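Local coordinates for Aac(6')-ib (Escherichia coli, PDB 2BUE), which binds coenzyme A and ribostamycin, and probably transfers the acetyl group of acetyl-CoA to the 6'-amino group of aminoglycoside antibiotics, giving resistance, at residues I152-S157 with V186-T191; P112-I117 with E148-Q153. The protein carries 2 engineered substitutions. One frame throughout, in Å; residues are numbered along the deposited sequence.

Contact 1 of 2, residues I152-S157 with V186-T191; sequences IQTDPS and VYMVQT. With RIO (ribostamycin), chain C.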
loop_
_atom_site.group_PDB
_atom_site.type_symbol
_atom_site.label_atom_id
_atom_site.label_comp_id
_atom_site.label_asym_id
_atom_site.label_seq_id
_atom_site.Cartn_x
_atom_site.Cartn_y
_atom_site.Cartn_z
ATOM N N ILE A 152 -4.278 8.966 -6.335
ATOM C CA ILE A 152 -3.632 7.795 -5.745
ATOM C C ILE A 152 -3.874 6.624 -6.669
ATOM O O ILE A 152 -4.937 6.521 -7.279
ATOM C CB ILE A 152 -4.125 7.514 -4.323
ATOM C CG1 ILE A 152 -4.015 8.796 -3.474
ATOM C CG2 ILE A 152 -3.328 6.371 -3.683
ATOM C CD1 ILE A 152 -4.774 8.723 -2.178
ATOM N N GLN A 153 -2.847 5.782 -6.805
ATOM C CA GLN A 153 -2.952 4.570 -7.636
ATOM C C GLN A 153 -2.654 3.346 -6.801
ATOM O O GLN A 153 -1.995 3.422 -5.736
ATOM C CB GLN A 153 -1.993 4.616 -8.833
ATOM C CG GLN A 153 -0.514 4.540 -8.385
ATOM C CD GLN A 153 0.464 4.557 -9.550
ATOM O OE1 GLN A 153 0.288 5.291 -10.535
ATOM N NE2 GLN A 153 1.531 3.779 -9.419
ATOM N N THR A 154 -3.120 2.197 -7.278
ATOM C CA THR A 154 -2.642 0.923 -6.728
ATOM C C THR A 154 -2.675 -0.112 -7.863
ATOM O O THR A 154 -3.304 0.142 -8.886
ATOM C CB THR A 154 -3.438 0.468 -5.500
ATOM O OG1 THR A 154 -2.735 -0.608 -4.832
ATOM C CG2 THR A 154 -4.850 0.060 -5.885
ATOM N N ASP A 155 -1.997 -1.235 -7.659
ATOM C CA ASP A 155 -1.713 -2.158 -8.763
ATOM C C ASP A 155 -1.773 -3.634 -8.320
ATOM O O ASP A 155 -0.787 -4.367 -8.488
ATOM C CB ASP A 155 -0.369 -1.813 -9.421
ATOM C CG ASP A 155 0.841 -2.098 -8.505
ATOM O OD1 ASP A 155 0.674 -2.052 -7.262
ATOM O OD2 ASP A 155 1.926 -2.413 -9.044
ATOM N N PRO A 156 -2.929 -4.066 -7.774
ATOM C CA PRO A 156 -3.040 -5.455 -7.331
ATOM C C PRO A 156 -2.847 -6.432 -8.491
ATOM O O PRO A 156 -3.125 -6.101 -9.638
ATOM C CB PRO A 156 -4.479 -5.556 -6.800
ATOM C CG PRO A 156 -5.245 -4.420 -7.537
ATOM C CD PRO A 156 -4.191 -3.314 -7.604
ATOM N N SER A 157 -2.351 -7.625 -8.170
ATOM C CA SER A 157 -2.342 -8.722 -9.125
ATOM C C SER A 157 -3.766 -9.001 -9.629
ATOM O O SER A 157 -4.717 -8.975 -8.840
ATOM C CB SER A 157 -1.867 -9.979 -8.405
ATOM O OG SER A 157 -2.192 -11.135 -9.161
ATOM N N VAL A 186 -3.663 -4.939 -12.287
ATOM C CA VAL A 186 -4.888 -4.182 -12.517
ATOM C C VAL A 186 -4.635 -2.774 -11.976
ATOM O O VAL A 186 -4.573 -2.587 -10.765
ATOM C CB VAL A 186 -6.100 -4.840 -11.852
ATOM C CG1 VAL A 186 -7.360 -3.994 -12.054
ATOM C CG2 VAL A 186 -6.302 -6.262 -12.449
ATOM N N TYR A 187 -4.482 -1.812 -12.887
ATOM C CA TYR A 187 -4.213 -0.429 -12.495
ATOM C C TYR A 187 -5.513 0.197 -11.980
ATOM O O TYR A 187 -6.542 0.205 -12.671
ATOM C CB TYR A 187 -3.701 0.338 -13.697
ATOM C CG TYR A 187 -3.168 1.678 -13.314
ATOM C CD1 TYR A 187 -2.049 1.792 -12.461
ATOM C CD2 TYR A 187 -3.770 2.834 -13.794
ATOM C CE1 TYR A 187 -1.537 3.062 -12.109
ATOM C CE2 TYR A 187 -3.277 4.112 -13.436
ATOM C CZ TYR A 187 -2.180 4.208 -12.587
ATOM O OH TYR A 187 -1.741 5.465 -12.228
ATOM N N MET A 188 -5.468 0.714 -10.750
ATOM C CA MET A 188 -6.646 1.310 -10.114
ATOM C C MET A 188 -6.294 2.700 -9.606
ATOM O O MET A 188 -5.196 2.907 -9.113
ATOM C CB MET A 188 -7.089 0.454 -8.925
ATOM C CG MET A 188 -7.437 -0.998 -9.348
ATOM S SD MET A 188 -8.025 -1.975 -7.967
ATOM C CE MET A 188 -9.634 -1.275 -7.645
ATOM N N VAL A 189 -7.243 3.625 -9.686
ATOM C CA VAL A 189 -6.967 5.004 -9.262
ATOM C C VAL A 189 -8.130 5.624 -8.496
ATOM O O VAL A 189 -9.302 5.220 -8.633
ATOM C CB VAL A 189 -6.560 5.929 -10.466
ATOM C CG1 VAL A 189 -5.384 5.377 -11.266
ATOM C CG2 VAL A 189 -7.758 6.258 -11.363
ATOM N N GLN A 190 -7.791 6.640 -7.703
ATOM C CA GLN A 190 -8.756 7.496 -7.029
ATOM C C GLN A 190 -8.208 8.927 -7.136
ATOM O O GLN A 190 -7.135 9.209 -6.620
ATOM C CB GLN A 190 -8.878 7.086 -5.566
ATOM C CG GLN A 190 -9.972 7.814 -4.841
ATOM C CD GLN A 190 -10.250 7.295 -3.446
ATOM O OE1 GLN A 190 -9.740 6.232 -2.998
ATOM N NE2 GLN A 190 -11.104 8.020 -2.747
ATOM N N THR A 191 -8.917 9.818 -7.831
ATOM C CA THR A 191 -8.444 11.199 -8.019
ATOM C C THR A 191 -8.840 12.069 -6.827
ATOM O O THR A 191 -9.770 11.748 -6.094
ATOM C CB THR A 191 -9.063 11.853 -9.281
ATOM O OG1 THR A 191 -10.486 11.955 -9.101
ATOM C CG2 THR A 191 -8.727 11.014 -10.555
HETATM O O1 RIO C . 7.776 -3.742 -0.823
HETATM C C1 RIO C . 8.849 -2.804 -0.648
HETATM C C2 RIO C . 9.826 -2.962 -1.819
HETATM O O2 RIO C . 9.158 -3.403 -3.019
HETATM C C3 RIO C . 8.772 -2.262 -3.801
HETATM O O3 RIO C . 7.347 -2.053 -3.728
HETATM C C4 RIO C . 6.686 -1.991 -5.053
HETATM C C5 RIO C . 6.712 -0.553 -5.647
HETATM O O4 RIO C . 8.047 -0.133 -5.868
HETATM C C6 RIO C . 5.902 -0.398 -6.947
HETATM N N1 RIO C . 5.854 1.047 -7.315
HETATM C C7 RIO C . 4.453 -0.920 -6.742
HETATM C C8 RIO C . 4.475 -2.385 -6.259
HETATM N N2 RIO C . 3.069 -2.870 -6.154
HETATM C C9 RIO C . 5.227 -2.508 -4.889
HETATM O O5 RIO C . 5.299 -3.940 -4.624
HETATM C C10 RIO C . 5.078 -4.282 -3.255
HETATM O O6 RIO C . 3.704 -4.414 -2.983
HETATM C C11 RIO C . 3.028 -5.563 -3.608
HETATM C C12 RIO C . 1.594 -5.583 -3.028
HETATM N N3 RIO C . 0.763 -4.555 -3.674
HETATM C C13 RIO C . 3.772 -6.896 -3.290
HETATM O O7 RIO C . 3.154 -7.946 -4.071
HETATM C C14 RIO C . 5.272 -6.766 -3.651
HETATM O O8 RIO C . 6.014 -7.995 -3.401
HETATM C C15 RIO C . 5.903 -5.563 -2.932
HETATM N N4 RIO C . 7.306 -5.371 -3.297
HETATM C C16 RIO C . 9.606 -1.074 -3.252
HETATM O O9 RIO C . 10.426 -0.626 -4.319
HETATM C C17 RIO C . 10.565 -1.708 -2.229
HETATM O O10 RIO C . 11.766 -2.115 -2.942
#

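Contact 2 of 2, residues P112-I117 with E148-Q153; sequences PGVRGI and EVTKIQ. With CA (calcium ion), chain D.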
loop_
_atom_site.group_PDB
_atom_site.type_symbol
_atom_site.label_atom_id
_atom_site.label_comp_id
_atom_site.label_asym_id
_atom_site.label_seq_id
_atom_site.Cartn_x
_atom_site.Cartn_y
_atom_site.Cartn_z
ATOM N N PRO A 112 4.140 14.406 -11.014
ATOM C CA PRO A 112 4.864 14.079 -9.778
ATOM C C PRO A 112 3.939 14.013 -8.542
ATOM O O PRO A 112 4.399 13.619 -7.453
ATOM C CB PRO A 112 5.851 15.252 -9.636
ATOM C CG PRO A 112 5.156 16.390 -10.237
ATOM C CD PRO A 112 4.402 15.792 -11.449
ATOM N N GLY A 113 2.671 14.407 -8.713
ATOM C CA GLY A 113 1.658 14.377 -7.649
ATOM C C GLY A 113 1.002 13.014 -7.444
ATOM O O GLY A 113 0.235 12.813 -6.487
ATOM N N VAL A 114 1.279 12.082 -8.361
ATOM C CA VAL A 114 0.681 10.752 -8.273
ATOM C C VAL A 114 1.395 9.921 -7.182
ATOM O O VAL A 114 2.633 9.854 -7.156
ATOM C CB VAL A 114 0.700 10.022 -9.644
ATOM C CG1 VAL A 114 0.128 8.611 -9.492
ATOM C CG2 VAL A 114 -0.104 10.826 -10.680
ATOM N N ARG A 115 0.616 9.329 -6.271
ATOM C CA ARG A 115 1.159 8.481 -5.201
ATOM C C ARG A 115 0.546 7.099 -5.334
ATOM O O ARG A 115 -0.642 7.002 -5.635
ATOM C CB ARG A 115 0.793 9.003 -3.813
ATOM C CG ARG A 115 1.276 10.415 -3.546
ATOM C CD ARG A 115 2.777 10.418 -3.188
ATOM N NE ARG A 115 3.248 11.803 -3.065
ATOM C CZ ARG A 115 3.638 12.547 -4.098
ATOM N NH1 ARG A 115 3.622 12.057 -5.341
ATOM N NH2 ARG A 115 4.036 13.795 -3.895
ATOM N N GLY A 116 1.347 6.054 -5.135
ATOM C CA GLY A 116 0.770 4.715 -5.107
ATOM C C GLY A 116 0.825 4.167 -3.696
ATOM O O GLY A 116 1.575 4.670 -2.850
ATOM N N ILE A 117 0.048 3.127 -3.448
ATOM C CA ILE A 117 0.032 2.479 -2.140
ATOM C C ILE A 117 0.084 0.953 -2.273
ATOM O O ILE A 117 -0.365 0.382 -3.294
ATOM C CB ILE A 117 -1.203 2.889 -1.316
ATOM C CG1 ILE A 117 -2.508 2.537 -2.067
ATOM C CG2 ILE A 117 -1.164 4.414 -1.017
ATOM C CD1 ILE A 117 -3.793 2.679 -1.191
ATOM N N GLU A 148 -0.039 18.628 -2.508
ATOM C CA GLU A 148 0.667 18.371 -3.755
ATOM C C GLU A 148 0.172 17.090 -4.463
ATOM O O GLU A 148 0.454 16.874 -5.642
ATOM C CB GLU A 148 2.146 18.248 -3.472
ATOM C CG GLU A 148 2.776 19.549 -3.059
ATOM C CD GLU A 148 4.267 19.398 -2.935
ATOM O OE1 GLU A 148 4.855 18.624 -3.712
ATOM O OE2 GLU A 148 4.845 20.021 -2.054
ATOM N N VAL A 149 -0.518 16.248 -3.709
ATOM C CA VAL A 149 -0.935 14.928 -4.230
ATOM C C VAL A 149 -2.192 15.085 -5.089
ATOM O O VAL A 149 -3.166 15.707 -4.671
ATOM C CB VAL A 149 -1.174 13.957 -3.063
ATOM C CG1 VAL A 149 -1.852 12.671 -3.590
ATOM C CG2 VAL A 149 0.150 13.658 -2.341
ATOM N N THR A 150 -2.177 14.495 -6.283
ATOM C CA THR A 150 -3.253 14.713 -7.270
ATOM C C THR A 150 -4.160 13.496 -7.462
ATOM O O THR A 150 -5.348 13.617 -7.793
ATOM C CB THR A 150 -2.645 15.034 -8.638
ATOM O OG1 THR A 150 -1.666 14.032 -8.976
ATOM C CG2 THR A 150 -1.978 16.435 -8.599
ATOM N N LYS A 151 -3.578 12.325 -7.234
ATOM C CA LYS A 151 -4.261 11.067 -7.558
ATOM C C LYS A 151 -3.529 9.948 -6.839
ATOM O O LYS A 151 -2.304 10.023 -6.701
ATOM C CB LYS A 151 -4.145 10.826 -9.076
ATOM C CG LYS A 151 -4.839 9.542 -9.544
ATOM C CD LYS A 151 -4.910 9.527 -11.072
ATOM C CE LYS A 151 -3.563 9.214 -11.702
ATOM N NZ LYS A 151 -3.582 9.383 -13.225
ATOM N N ILE A 152 -4.278 8.966 -6.335
ATOM C CA ILE A 152 -3.632 7.795 -5.745
ATOM C C ILE A 152 -3.874 6.624 -6.669
ATOM O O ILE A 152 -4.937 6.521 -7.279
ATOM C CB ILE A 152 -4.125 7.514 -4.323
ATOM C CG1 ILE A 152 -4.015 8.796 -3.474
ATOM C CG2 ILE A 152 -3.328 6.371 -3.683
ATOM C CD1 ILE A 152 -4.774 8.723 -2.178
ATOM N N GLN A 153 -2.847 5.782 -6.805
ATOM C CA GLN A 153 -2.952 4.570 -7.636
ATOM C C GLN A 153 -2.654 3.346 -6.801
ATOM O O GLN A 153 -1.995 3.422 -5.736
ATOM C CB GLN A 153 -1.993 4.616 -8.833
ATOM C CG GLN A 153 -0.514 4.540 -8.385
ATOM C CD GLN A 153 0.464 4.557 -9.550
ATOM O OE1 GLN A 153 0.288 5.291 -10.535
ATOM N NE2 GLN A 153 1.531 3.779 -9.419
HETATM CA CA CA D . 4.857 20.464 0.164
HETATM O O HOH W 1 4.396 15.737 -2.067
HETATM O O HOH W 2 4.255 18.151 0.538
HETATM O O HOH W 3 6.673 21.975 -0.296
HETATM O O HOH W 4 4.304 22.810 -0.453
#

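Contact 1 of 2, residues I152-S157 with V186-T191
The hydroxyl of Tyr-187 donates a short hydrogen bond to the side-chain amide of Gln-153, OH to OE1 2.6 Å. OE1 lies at the ring's edge and in its plane, whereas the hydroxyl stands 40° out of the amide plane; amide and ring planes are 87° apart. With CG of Gln-153 set between the backbone N and the carbonyl carbon (chi1 68°), the extended chain carries OE1 past CE1 to the hydroxyl; NE2 bonds Tyr-96, so both ends of the amide hold its rotation. The backbones pair antiparallel. Ile-152 with Gln-190 and Thr-154 with Met-188 form hydrogen-bonded pairs, and the Thr-154 N to Met-188 O bond measures 2.9 Å; Gln-153 and Val-189 make the non-hydrogen-bonded pair between them. Past the strand, Pro-156 O accepts from Val-186 N (2.9 Å).

On the Thr-154 face, CG2 of Thr-154 lies alongside CB of Met-188 (3.8 Å). Met-188 SD then meets Pro-156 CG (3.7 Å), the two side chains crossing at about a right angle. The end of the Asp-155 side chain leads away from 186-191: OD1 takes a hydrogen bond from ribostamycin N2 at 2.8 Å, and OD2 a weak one at 3.1 Å. Asp-118 OD1 also hydrogen-bonds ribostamycin and lies close to Asp-155 OD1.

This strand pair of the GNAT sheet thus ends at the acceptor and cofactor site, with Pro-156 touching coenzyme A. Helices 131-144 and 161-169 cover the Ile-152 and Met-188 face, while strands 114-121 and 173-180 flank the two strands.

Contact 2 of 2, residues P112-I117 with E148-Q153
Arg-115 lays its side chain across Val-149. CB leaves the sheet on the same face as Ile-152, and CG packs on Val-149, 3.6 Å from its CG2. A bend at chi2 (-79°) carries the chain on over the valine, NE still 3.7 Å from Val-149 CG2, which sits over one face of the guanidinium. At the tip, NH1 donates twice: to Pro-112 O at 2.7 Å in a practically straight bond (179°), and to Val-114 O from well above that carbonyl's plane (72°). The two acceptors lie in the guanidinium plane or close to it and tie the group back to the backbone just before it in the chain. Arg-115 NH2 donates to the oxygen of water 1 at 2.7 Å. That water in turn makes a weak link to Glu-148 OE1. The other carboxylate oxygen, Glu-148 OE2, binds a calcium ion at 2.3 Å together with three further waters.

Thr-150 N bonds Gly-113 O (2.9 Å), while Thr-150 OG1 turns to Asp-111. Further in, the strands run parallel: Arg-115 N donates to Lys-151 O, Arg-115 O accepts from Gln-153 N, and Ile-117 N reaches Gln-153 O. CG of Gln-153 rests 3.5 Å from Gly-116 CA, and Ile-117 CG2 meets Ile-152 CG2 at 4.0 Å.

The contact joins the N-terminal ends of the two parallel strands in the beta-alpha-beta unit of the GNAT core: its crossover helix 131-144 packs on Ile-117 and Ile-152, strand 88-97 pairs with 114-121 on one side, and strand 183-191 borders 151-154 on the other.

From the N terminus, the chain passes through strand 114-121, crosses over by helix 131-144 and returns at 148-153, where contact 2 closes the loop with a parallel pair. It continues directly into contact 1: after 152-157 come helix 161-169 and strand 173-180, and 186-191 closes this second loop antiparallel. The loops follow one another, neither nested nor crossed, overlapping at Ile-152 and Gln-153. Strand 151-154 is thus bonded along both edges, joining the crossover unit to the C-terminal hairpin within one sheet. A probable hydrogen bond from Thr-154 OG1 to Ile-117 O (3.0 Å) and Lys-151 packing against Val-189 further connect the contacts.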